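PDB 5HWK: glutathione-specific gamma-glutamylcyclotransferase from Saccharomyces cerevisiae S288c, which cleaves glutathione, and no other gamma-glutamyl peptide, into 5-oxo-L-proline and the dipeptide Cys-Gly. Local coordinates for residues 8-13 against 105-110; 54-59 against 117-122; 174-179 against 225-230. All blocks are in the same frame, centred on the assembly; numbering follows the deposited sequence.

Interaction 1. Residues 8-13 against 105-110; sequences IWVLGY and QEVREY. With BEZ (benzoic acid), chain C.
The strand that leads into the probable substrate-binding loop of this gamma-glutamylcyclotransferase packs through I8 and V10 against V107 and Y110. The partner segment, 105-110, lies in the connection between strands 91-99 and 119-129. All meetings across the contact are apolar. V10 CG2 lies alongside V107, 3.9 Å from V107 CG2, and the two side chains run past one another, pointing opposite ways. The same V10 methyl sits near the plane of the Y110 ring, at its edge, 4.3 Å from Y110 CE2. One face of that ring is covered by V107 CA, 3.5 Å above the plane and over its centre, so V107 and Y110 pack on each other as well as on the strand. I8 CD1 also reaches V107 CG2, but I8 has two conformations and the very short approach in this one is doubtful.

Just past the end of strand 8-12 the chain holds benzoic acid. Y13 N donates to BEZ O2 at 2.9 Å with an N-H...O angle of 167°, and only weakly to BEZ O1. Y13 CG stands between its backbone N and carbonyl carbon (chi1 61°), which folds the ring under the carboxylate. BEZ O2 lies over one face, offset toward the rim, 3.1 Å from Y13 CD2. Y13 OH is tied to Y161 O. G14 N and L16 N also bond the ligand. Several backbone N-H groups thus grip one carboxylate. V10 to S15 are the probable substrate-binding residues, and a Tyr-Gly-Ser-Leu sequence after the first strand is the gamma-glutamylcyclotransferase family hallmark.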
loop_
_atom_site.group_PDB
_atom_site.type_symbol
_atom_site.label_atom_id
_atom_site.label_comp_id
_atom_site.label_asym_id
_atom_site.label_seq_id
_atom_site.Cartn_x
_atom_site.Cartn_y
_atom_site.Cartn_z
ATOM N N ILE A 8 -16.344 4.414 8.146
ATOM C CA ILE A 8 -15.637 4.058 6.933
ATOM C C ILE A 8 -14.497 3.128 7.282
ATOM O O ILE A 8 -13.934 3.157 8.385
ATOM C CB ILE A 8 -15.152 5.241 6.062
ATOM C CG1 ILE A 8 -13.922 5.862 6.688
ATOM C CG2 ILE A 8 -16.245 6.273 5.866
ATOM C CD1 ILE A 8 -14.239 6.666 7.841
ATOM N N TRP A 9 -14.191 2.280 6.328
ATOM C CA TRP A 9 -13.030 1.414 6.384
ATOM C C TRP A 9 -11.971 2.063 5.522
ATOM O O TRP A 9 -12.255 2.479 4.414
ATOM C CB TRP A 9 -13.376 0.044 5.812
ATOM C CG TRP A 9 -14.314 -0.710 6.782
ATOM C CD1 TRP A 9 -15.691 -0.747 6.759
ATOM C CD2 TRP A 9 -13.918 -1.519 7.908
ATOM N NE1 TRP A 9 -16.143 -1.520 7.785
ATOM C CE2 TRP A 9 -15.090 -2.020 8.499
ATOM C CE3 TRP A 9 -12.683 -1.873 8.455
ATOM C CZ2 TRP A 9 -15.063 -2.837 9.613
ATOM C CZ3 TRP A 9 -12.659 -2.700 9.550
ATOM C CH2 TRP A 9 -13.846 -3.179 10.115
ATOM N N VAL A 10 -10.771 2.170 6.077
ATOM C CA VAL A 10 -9.650 2.814 5.389
ATOM C C VAL A 10 -8.543 1.784 5.235
ATOM O O VAL A 10 -8.090 1.218 6.229
ATOM C CB VAL A 10 -9.135 4.007 6.215
ATOM C CG1 VAL A 10 -7.886 4.655 5.545
ATOM C CG2 VAL A 10 -10.217 5.032 6.414
ATOM N N LEU A 11 -8.042 1.604 4.005
ATOM C CA LEU A 11 -6.921 0.708 3.773
ATOM C C LEU A 11 -5.633 1.411 4.144
ATOM O O LEU A 11 -5.475 2.604 3.882
ATOM C CB LEU A 11 -6.818 0.399 2.283
ATOM C CG LEU A 11 -7.880 -0.462 1.635
ATOM C CD1 LEU A 11 -7.528 -0.645 0.142
ATOM C CD2 LEU A 11 -7.928 -1.753 2.380
ATOM N N GLY A 12 -4.748 0.676 4.803
ATOM C CA GLY A 12 -3.381 1.156 4.968
ATOM C C GLY A 12 -2.395 0.208 4.319
ATOM O O GLY A 12 -2.426 -1.001 4.575
ATOM N N TYR A 13 -1.497 0.741 3.472
ATOM C CA TYR A 13 -0.495 -0.069 2.792
ATOM C C TYR A 13 0.900 0.507 2.977
ATOM O O TYR A 13 1.873 -0.105 2.530
ATOM C CB TYR A 13 -0.813 -0.250 1.290
ATOM C CG TYR A 13 -0.837 1.045 0.567
ATOM C CD1 TYR A 13 0.317 1.558 0.003
ATOM C CD2 TYR A 13 -2.005 1.756 0.411
ATOM C CE1 TYR A 13 0.325 2.739 -0.633
ATOM C CE2 TYR A 13 -2.017 2.952 -0.280
ATOM C CZ TYR A 13 -0.835 3.446 -0.816
ATOM O OH TYR A 13 -0.841 4.634 -1.505
ATOM N N GLN A 105 -15.115 12.040 9.109
ATOM C CA GLN A 105 -14.729 13.151 8.258
ATOM C C GLN A 105 -13.256 13.490 8.386
ATOM O O GLN A 105 -12.728 14.201 7.532
ATOM C CB GLN A 105 -15.610 14.373 8.478
ATOM C CG GLN A 105 -15.361 15.125 9.737
ATOM C CD GLN A 105 -16.422 16.201 9.941
ATOM O OE1 GLN A 105 -17.437 15.975 10.611
ATOM N NE2 GLN A 105 -16.196 17.373 9.352
ATOM N N GLU A 106 -12.573 12.955 9.392
ATOM C CA GLU A 106 -11.142 13.202 9.526
ATOM C C GLU A 106 -10.323 12.471 8.470
ATOM O O GLU A 106 -9.139 12.786 8.285
ATOM C CB GLU A 106 -10.692 12.722 10.896
ATOM C CG GLU A 106 -11.165 13.622 12.007
ATOM C CD GLU A 106 -11.003 12.992 13.365
ATOM O OE1 GLU A 106 -10.114 12.126 13.506
ATOM O OE2 GLU A 106 -11.773 13.354 14.289
ATOM N N VAL A 107 -10.914 11.480 7.804
ATOM C CA VAL A 107 -10.187 10.704 6.815
ATOM C C VAL A 107 -9.620 11.618 5.733
ATOM O O VAL A 107 -8.495 11.415 5.243
ATOM C CB VAL A 107 -11.113 9.602 6.267
ATOM C CG1 VAL A 107 -10.464 8.848 5.150
ATOM C CG2 VAL A 107 -11.448 8.641 7.392
ATOM N N ARG A 108 -10.353 12.675 5.388
ATOM C CA ARG A 108 -9.923 13.583 4.341
ATOM C C ARG A 108 -8.704 14.392 4.742
ATOM O O ARG A 108 -8.150 15.091 3.885
ATOM C CB ARG A 108 -11.102 14.480 3.933
ATOM C CG ARG A 108 -11.870 13.907 2.759
ATOM C CD ARG A 108 -13.018 14.771 2.210
ATOM N NE ARG A 108 -13.462 14.250 0.922
ATOM C CZ ARG A 108 -14.190 13.147 0.783
ATOM N NH1 ARG A 108 -14.555 12.461 1.857
ATOM N NH2 ARG A 108 -14.557 12.726 -0.427
ATOM N N GLU A 109 -8.247 14.287 5.995
ATOM C CA GLU A 109 -7.084 15.030 6.462
ATOM C C GLU A 109 -5.945 14.135 6.942
ATOM O O GLU A 109 -4.953 14.652 7.469
ATOM C CB GLU A 109 -7.476 16.037 7.556
ATOM C CG GLU A 109 -8.483 17.089 7.091
ATOM N N TYR A 110 -6.025 12.810 6.737
ATOM C CA TYR A 110 -5.022 11.918 7.310
ATOM C C TYR A 110 -3.645 12.138 6.735
ATOM O O TYR A 110 -2.666 11.784 7.389
ATOM C CB TYR A 110 -5.385 10.459 7.034
ATOM C CG TYR A 110 -6.477 9.911 7.903
ATOM C CD1 TYR A 110 -6.923 10.607 9.036
ATOM C CD2 TYR A 110 -7.047 8.671 7.622
ATOM C CE1 TYR A 110 -7.936 10.069 9.854
ATOM C CE2 TYR A 110 -8.060 8.138 8.427
ATOM C CZ TYR A 110 -8.491 8.839 9.531
ATOM O OH TYR A 110 -9.485 8.304 10.302
HETATM C C BEZ C . -1.114 4.285 3.503
HETATM O O1 BEZ C . -0.545 3.783 4.433
HETATM O O2 BEZ C . -1.980 3.598 2.948
HETATM C C1 BEZ C . -0.728 5.635 2.987
HETATM C C2 BEZ C . -1.253 6.034 1.774
HETATM C C3 BEZ C . -0.869 7.260 1.218
HETATM C C4 BEZ C . -0.035 8.116 1.916
HETATM C C5 BEZ C . 0.446 7.718 3.153
HETATM C C6 BEZ C . 0.127 6.483 3.709
#

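Interaction 2. Residues 54-59 against 117-122; sequences GRVATL and NGYTLH. With BEZ (benzoic acid), chain C; PO4 (phosphate ion), chain D.
The Y119 ring carries benzoic acid on one face and the strand carbonyl A57 O at its edge. BEZ C4 stands 3.7 Å above the plane of the Y119 ring, over its centre. The two rings are not parallel: the C3-C4 side of the ligand leans onto the tyrosine, and BEZ C3 comes within 3.4 Å of Y119 CE1. In the ring plane, Y119 OH donates to A57 O at 2.7 Å. Seen from the acceptor, the hydroxyl lies 37° out of the carbonyl plane, with a C=O...O angle of 142°. V56 CG2 touches the same hydroxyl oxygen, 3.4 Å from Y119 OH. With V56 CG1 anti to the carbonyl carbon (chi1 -69°), CG2 is left between the backbone N and the carbonyl carbon. A phenylalanine in place of Y119 would probably leave A57 O without this donor and the ring less firmly set under the ligand. Nearby, N117 N and N117 ND2 both bond a phosphate, probably from the crystallisation liquor. In strand 119-129, T120 and H122 pair with strand 154-163. A57 lies in strand 54-61, beside strand 35-40, and A57 N is hydrogen-bonded to Y196 OH of helix 193-205.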
loop_
_atom_site.group_PDB
_atom_site.type_symbol
_atom_site.label_atom_id
_atom_site.label_comp_id
_atom_site.label_asym_id
_atom_site.label_seq_id
_atom_site.Cartn_x
_atom_site.Cartn_y
_atom_site.Cartn_z
ATOM N N GLY A 54 12.866 11.521 -2.460
ATOM C CA GLY A 54 12.931 10.130 -2.066
ATOM C C GLY A 54 11.873 9.282 -2.778
ATOM O O GLY A 54 11.229 9.716 -3.738
ATOM N N ARG A 55 11.653 8.081 -2.258
ATOM C CA ARG A 55 10.712 7.121 -2.812
ATOM C C ARG A 55 9.845 6.566 -1.705
ATOM O O ARG A 55 10.353 6.006 -0.724
ATOM C CB ARG A 55 11.375 5.950 -3.524
ATOM C CG ARG A 55 12.239 6.328 -4.655
ATOM C CD ARG A 55 11.345 6.658 -5.844
ATOM N NE ARG A 55 12.102 6.908 -7.081
ATOM C CZ ARG A 55 12.517 8.109 -7.423
ATOM N NH1 ARG A 55 12.317 9.162 -6.658
ATOM N NH2 ARG A 55 13.154 8.260 -8.572
ATOM N N VAL A 56 8.515 6.633 -1.886
ATOM C CA VAL A 56 7.568 6.133 -0.895
ATOM C C VAL A 56 6.515 5.308 -1.631
ATOM O O VAL A 56 6.530 5.194 -2.853
ATOM C CB VAL A 56 6.972 7.294 -0.069
ATOM C CG1 VAL A 56 8.044 7.911 0.828
ATOM C CG2 VAL A 56 6.318 8.330 -0.944
ATOM N N ALA A 57 5.647 4.657 -0.855
ATOM C CA ALA A 57 4.774 3.633 -1.430
ATOM C C ALA A 57 3.523 4.208 -2.092
ATOM O O ALA A 57 2.903 5.156 -1.589
ATOM C CB ALA A 57 4.330 2.683 -0.327
ATOM N N THR A 58 3.127 3.585 -3.189
ATOM C CA THR A 58 1.791 3.801 -3.764
ATOM C C THR A 58 1.243 2.449 -4.160
ATOM O O THR A 58 1.947 1.466 -4.174
ATOM C CB THR A 58 1.870 4.838 -4.912
ATOM O OG1 THR A 58 0.544 5.120 -5.347
ATOM C CG2 THR A 58 2.650 4.323 -6.090
ATOM N N LEU A 59 -0.061 2.392 -4.456
ATOM C CA LEU A 59 -0.690 1.162 -4.916
ATOM C C LEU A 59 -1.090 1.374 -6.360
ATOM O O LEU A 59 -1.575 2.449 -6.725
ATOM C CB LEU A 59 -2.001 0.936 -4.182
ATOM C CG LEU A 59 -1.971 0.387 -2.807
ATOM C CD1 LEU A 59 -3.463 0.127 -2.385
ATOM C CD2 LEU A 59 -1.145 -0.877 -2.741
ATOM N N ASN A 117 2.137 14.716 -1.083
ATOM C CA ASN A 117 2.106 15.328 -2.417
ATOM C C ASN A 117 1.697 14.299 -3.455
ATOM O O ASN A 117 2.265 13.205 -3.535
ATOM C CB ASN A 117 3.499 15.861 -2.779
ATOM C CG ASN A 117 3.838 17.104 -2.039
ATOM O OD1 ASN A 117 3.026 18.017 -1.952
ATOM N ND2 ASN A 117 5.055 17.165 -1.496
ATOM N N GLY A 118 0.698 14.653 -4.259
ATOM C CA GLY A 118 0.273 13.833 -5.375
ATOM C C GLY A 118 -0.655 12.685 -5.010
ATOM O O GLY A 118 -1.115 11.968 -5.910
ATOM N N TYR A 119 -0.989 12.494 -3.746
ATOM C CA TYR A 119 -1.919 11.444 -3.369
ATOM C C TYR A 119 -3.341 11.960 -3.472
ATOM O O TYR A 119 -3.626 13.116 -3.130
ATOM C CB TYR A 119 -1.676 10.963 -1.932
ATOM C CG TYR A 119 -0.439 10.115 -1.766
ATOM C CD1 TYR A 119 -0.475 8.720 -1.940
ATOM C CD2 TYR A 119 0.795 10.706 -1.472
ATOM C CE1 TYR A 119 0.666 7.939 -1.767
ATOM C CE2 TYR A 119 1.943 9.925 -1.286
ATOM C CZ TYR A 119 1.876 8.554 -1.443
ATOM O OH TYR A 119 3.000 7.811 -1.268
ATOM N N THR A 120 -4.227 11.078 -3.900
ATOM C CA THR A 120 -5.667 11.359 -3.963
ATOM C C THR A 120 -6.453 10.273 -3.257
ATOM O O THR A 120 -5.997 9.124 -3.098
ATOM C CB THR A 120 -6.116 11.516 -5.430
ATOM O OG1 THR A 120 -5.672 10.377 -6.192
ATOM C CG2 THR A 120 -5.541 12.803 -6.045
ATOM N N LEU A 121 -7.638 10.664 -2.795
ATOM C CA LEU A 121 -8.463 9.784 -1.989
ATOM C C LEU A 121 -9.447 9.087 -2.921
ATOM O O LEU A 121 -10.114 9.752 -3.723
ATOM C CB LEU A 121 -9.222 10.635 -0.987
ATOM C CG LEU A 121 -10.152 9.875 -0.063
ATOM C CD1 LEU A 121 -9.426 8.845 0.783
ATOM C CD2 LEU A 121 -10.892 10.897 0.802
ATOM N N HIS A 122 -9.533 7.756 -2.803
ATOM C CA HIS A 122 -10.393 6.943 -3.643
ATOM C C HIS A 122 -11.252 6.037 -2.779
ATOM O O HIS A 122 -10.880 5.639 -1.688
ATOM C CB HIS A 122 -9.598 6.097 -4.594
ATOM C CG HIS A 122 -8.752 6.908 -5.516
ATOM N ND1 HIS A 122 -9.136 7.204 -6.803
ATOM C CD2 HIS A 122 -7.579 7.549 -5.312
ATOM C CE1 HIS A 122 -8.204 7.943 -7.377
ATOM N NE2 HIS A 122 -7.259 8.180 -6.487
HETATM C C BEZ C . -1.114 4.285 3.503
HETATM O O1 BEZ C . -0.545 3.783 4.433
HETATM O O2 BEZ C . -1.980 3.598 2.948
HETATM C C1 BEZ C . -0.728 5.635 2.987
HETATM C C2 BEZ C . -1.253 6.034 1.774
HETATM C C3 BEZ C . -0.869 7.260 1.218
HETATM C C4 BEZ C . -0.035 8.116 1.916
HETATM C C5 BEZ C . 0.446 7.718 3.153
HETATM C C6 BEZ C . 0.127 6.483 3.709
HETATM P P PO4 D . 5.823 14.032 0.141
HETATM O O1 PO4 D . 6.305 14.662 -1.162
HETATM O O2 PO4 D . 4.511 14.649 0.576
HETATM O O3 PO4 D . 6.931 14.074 1.204
HETATM O O4 PO4 D . 5.569 12.513 -0.152
#

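Interaction 3. Residues 174-179 against 225-230; sequences ETVDET and LETVNK
V176 lays its CG1 methyl over T227, 3.3 Å from T227 OG1 and 3.8 Å from T227 CB. The two side chains cross at a slant. CG1 is placed there by standing opposite the backbone N of V176 (chi1 157°), on the side of the carbonyl carbon. The other branch of the threonine, T227 CG2, faces the next residue and comes 4.1 Å from D177 OD1, which is a loose touch. Both polar groups have their bonds outside the contact. T227 OG1 bonds A223 O, one turn back in its own helix, and D177 OD1 bonds Y231 OH, one turn beyond T227. The start of helix 176-185 is well fixed. T175 and E178 form a capping box: E178 N donates to T175 OG1 at 3.1 Å and T175 N to E178 OE1 at 3.0 Å. T179 OG1 also donates to E174 OE1, at 2.7 Å and on the anti side of the carboxylate. V228 adds contacts with A180 and I183, so helix 219-232 meets helix 176-185 along more than one turn. With its hydroxyl turned to its own backbone, T227 offers the neighbouring helix mainly a surface for van der Waals contact.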
loop_
_atom_site.group_PDB
_atom_site.type_symbol
_atom_site.label_atom_id
_atom_site.label_comp_id
_atom_site.label_asym_id
_atom_site.label_seq_id
_atom_site.Cartn_x
_atom_site.Cartn_y
_atom_site.Cartn_z
ATOM N N GLU A 174 9.915 1.874 -12.412
ATOM C CA GLU A 174 11.313 1.977 -12.086
ATOM C C GLU A 174 11.761 0.598 -11.647
ATOM O O GLU A 174 10.990 -0.109 -10.993
ATOM C CB GLU A 174 11.409 2.963 -10.928
ATOM C CG GLU A 174 12.710 3.648 -10.774
ATOM C CD GLU A 174 12.691 4.826 -9.801
ATOM O OE1 GLU A 174 12.399 4.592 -8.626
ATOM O OE2 GLU A 174 13.003 5.959 -10.205
ATOM N N THR A 175 12.980 0.199 -12.017
ATOM C CA THR A 175 13.504 -1.082 -11.561
ATOM C C THR A 175 13.905 -0.998 -10.088
ATOM O O THR A 175 14.111 0.088 -9.523
ATOM C CB THR A 175 14.745 -1.484 -12.351
ATOM O OG1 THR A 175 15.794 -0.585 -11.997
ATOM C CG2 THR A 175 14.501 -1.423 -13.874
ATOM N N VAL A 176 13.993 -2.163 -9.442
ATOM C CA VAL A 176 14.444 -2.194 -8.048
ATOM C C VAL A 176 15.813 -1.533 -7.901
ATOM O O VAL A 176 16.054 -0.780 -6.940
ATOM C CB VAL A 176 14.443 -3.639 -7.534
ATOM C CG1 VAL A 176 15.380 -3.811 -6.383
ATOM C CG2 VAL A 176 13.032 -4.015 -7.124
ATOM N N ASP A 177 16.718 -1.744 -8.868
ATOM C CA ASP A 177 18.040 -1.121 -8.766
ATOM C C ASP A 177 17.924 0.408 -8.762
ATOM O O ASP A 177 18.558 1.095 -7.943
ATOM C CB ASP A 177 18.935 -1.581 -9.912
ATOM C CG ASP A 177 20.358 -1.150 -9.729
ATOM O OD1 ASP A 177 20.965 -1.597 -8.732
ATOM O OD2 ASP A 177 20.869 -0.374 -10.572
ATOM N N GLU A 178 17.158 0.961 -9.713
ATOM C CA GLU A 178 16.937 2.409 -9.768
ATOM C C GLU A 178 16.323 2.945 -8.483
ATOM O O GLU A 178 16.797 3.958 -7.936
ATOM C CB GLU A 178 16.074 2.782 -10.993
ATOM C CG GLU A 178 16.756 2.610 -12.370
ATOM C CD GLU A 178 15.796 2.427 -13.603
ATOM O OE1 GLU A 178 14.534 2.248 -13.492
ATOM O OE2 GLU A 178 16.347 2.450 -14.732
ATOM N N THR A 179 15.245 2.296 -7.998
ATOM C CA THR A 179 14.596 2.783 -6.790
ATOM C C THR A 179 15.535 2.674 -5.599
ATOM O O THR A 179 15.618 3.591 -4.769
ATOM C CB THR A 179 13.330 1.977 -6.533
ATOM O OG1 THR A 179 12.494 2.064 -7.709
ATOM C CG2 THR A 179 12.539 2.496 -5.347
ATOM N N LEU A 225 14.613 -4.128 -0.405
ATOM C CA LEU A 225 15.419 -3.956 0.795
ATOM C C LEU A 225 16.792 -4.593 0.620
ATOM O O LEU A 225 17.787 -4.010 1.042
ATOM C CB LEU A 225 14.689 -4.542 2.011
ATOM C CG LEU A 225 15.382 -4.408 3.391
ATOM C CD1 LEU A 225 15.797 -2.959 3.709
ATOM C CD2 LEU A 225 14.508 -4.958 4.524
ATOM N N GLU A 226 16.871 -5.775 -0.014
ATOM C CA GLU A 226 18.170 -6.407 -0.234
ATOM C C GLU A 226 19.059 -5.513 -1.081
ATOM O O GLU A 226 20.259 -5.370 -0.810
ATOM C CB GLU A 226 18.002 -7.761 -0.922
ATOM C CG GLU A 226 17.473 -8.866 -0.021
ATOM N N THR A 227 18.476 -4.861 -2.081
ATOM C CA THR A 227 19.268 -4.020 -2.966
ATOM C C THR A 227 19.693 -2.730 -2.276
ATOM O O THR A 227 20.841 -2.298 -2.428
ATOM C CB THR A 227 18.482 -3.725 -4.233
ATOM O OG1 THR A 227 18.062 -4.965 -4.803
ATOM C CG2 THR A 227 19.366 -2.980 -5.241
ATOM N N VAL A 228 18.793 -2.108 -1.502
ATOM C CA VAL A 228 19.156 -0.933 -0.712
ATOM C C VAL A 228 20.290 -1.284 0.245
ATOM O O VAL A 228 21.255 -0.527 0.388
ATOM C CB VAL A 228 17.931 -0.423 0.071
ATOM C CG1 VAL A 228 18.327 0.617 1.117
ATOM C CG2 VAL A 228 16.945 0.206 -0.882
ATOM N N ASN A 229 20.215 -2.441 0.899
ATOM C CA ASN A 229 21.309 -2.833 1.795
ATOM C C ASN A 229 22.623 -3.009 1.040
ATOM O O ASN A 229 23.698 -2.682 1.569
ATOM C CB ASN A 229 20.943 -4.103 2.564
ATOM C CG ASN A 229 19.906 -3.852 3.674
ATOM O OD1 ASN A 229 19.781 -2.740 4.169
ATOM N ND2 ASN A 229 19.192 -4.907 4.092
ATOM N N LYS A 230 22.574 -3.515 -0.196
ATOM C CA LYS A 230 23.807 -3.619 -0.973
ATOM C C LYS A 230 24.405 -2.249 -1.244
ATOM O O LYS A 230 25.630 -2.072 -1.161
ATOM C CB LYS A 230 23.533 -4.318 -2.296
ATOM C CG LYS A 230 23.265 -5.793 -2.180
ATOM C CD LYS A 230 23.331 -6.454 -3.546
#

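In the fold
Interactions 1 and 2 are buried and share the benzoic acid: Y13 of 8-13 bonds its carboxylate, and Y119 of 117-122 lies under its ring. They also touch directly, for Y13 packs on T58 and L59 and its hydroxyl nears the Y119 ring. Interaction 1 joins strand and connection by apolar contact alone, whereas interaction 2 adds a hydrogen bond from side chain to backbone. Interaction 3 is only partly buried and joins two helices away from the annotated sites, about 30 Å from interaction 1 between centres. It meets interaction 2 through a salt bridge, R55 NE to E174 OE1 at 2.8 Å, which ties strand 54-61 to E174, the residue before the N-cap of helix 176-185.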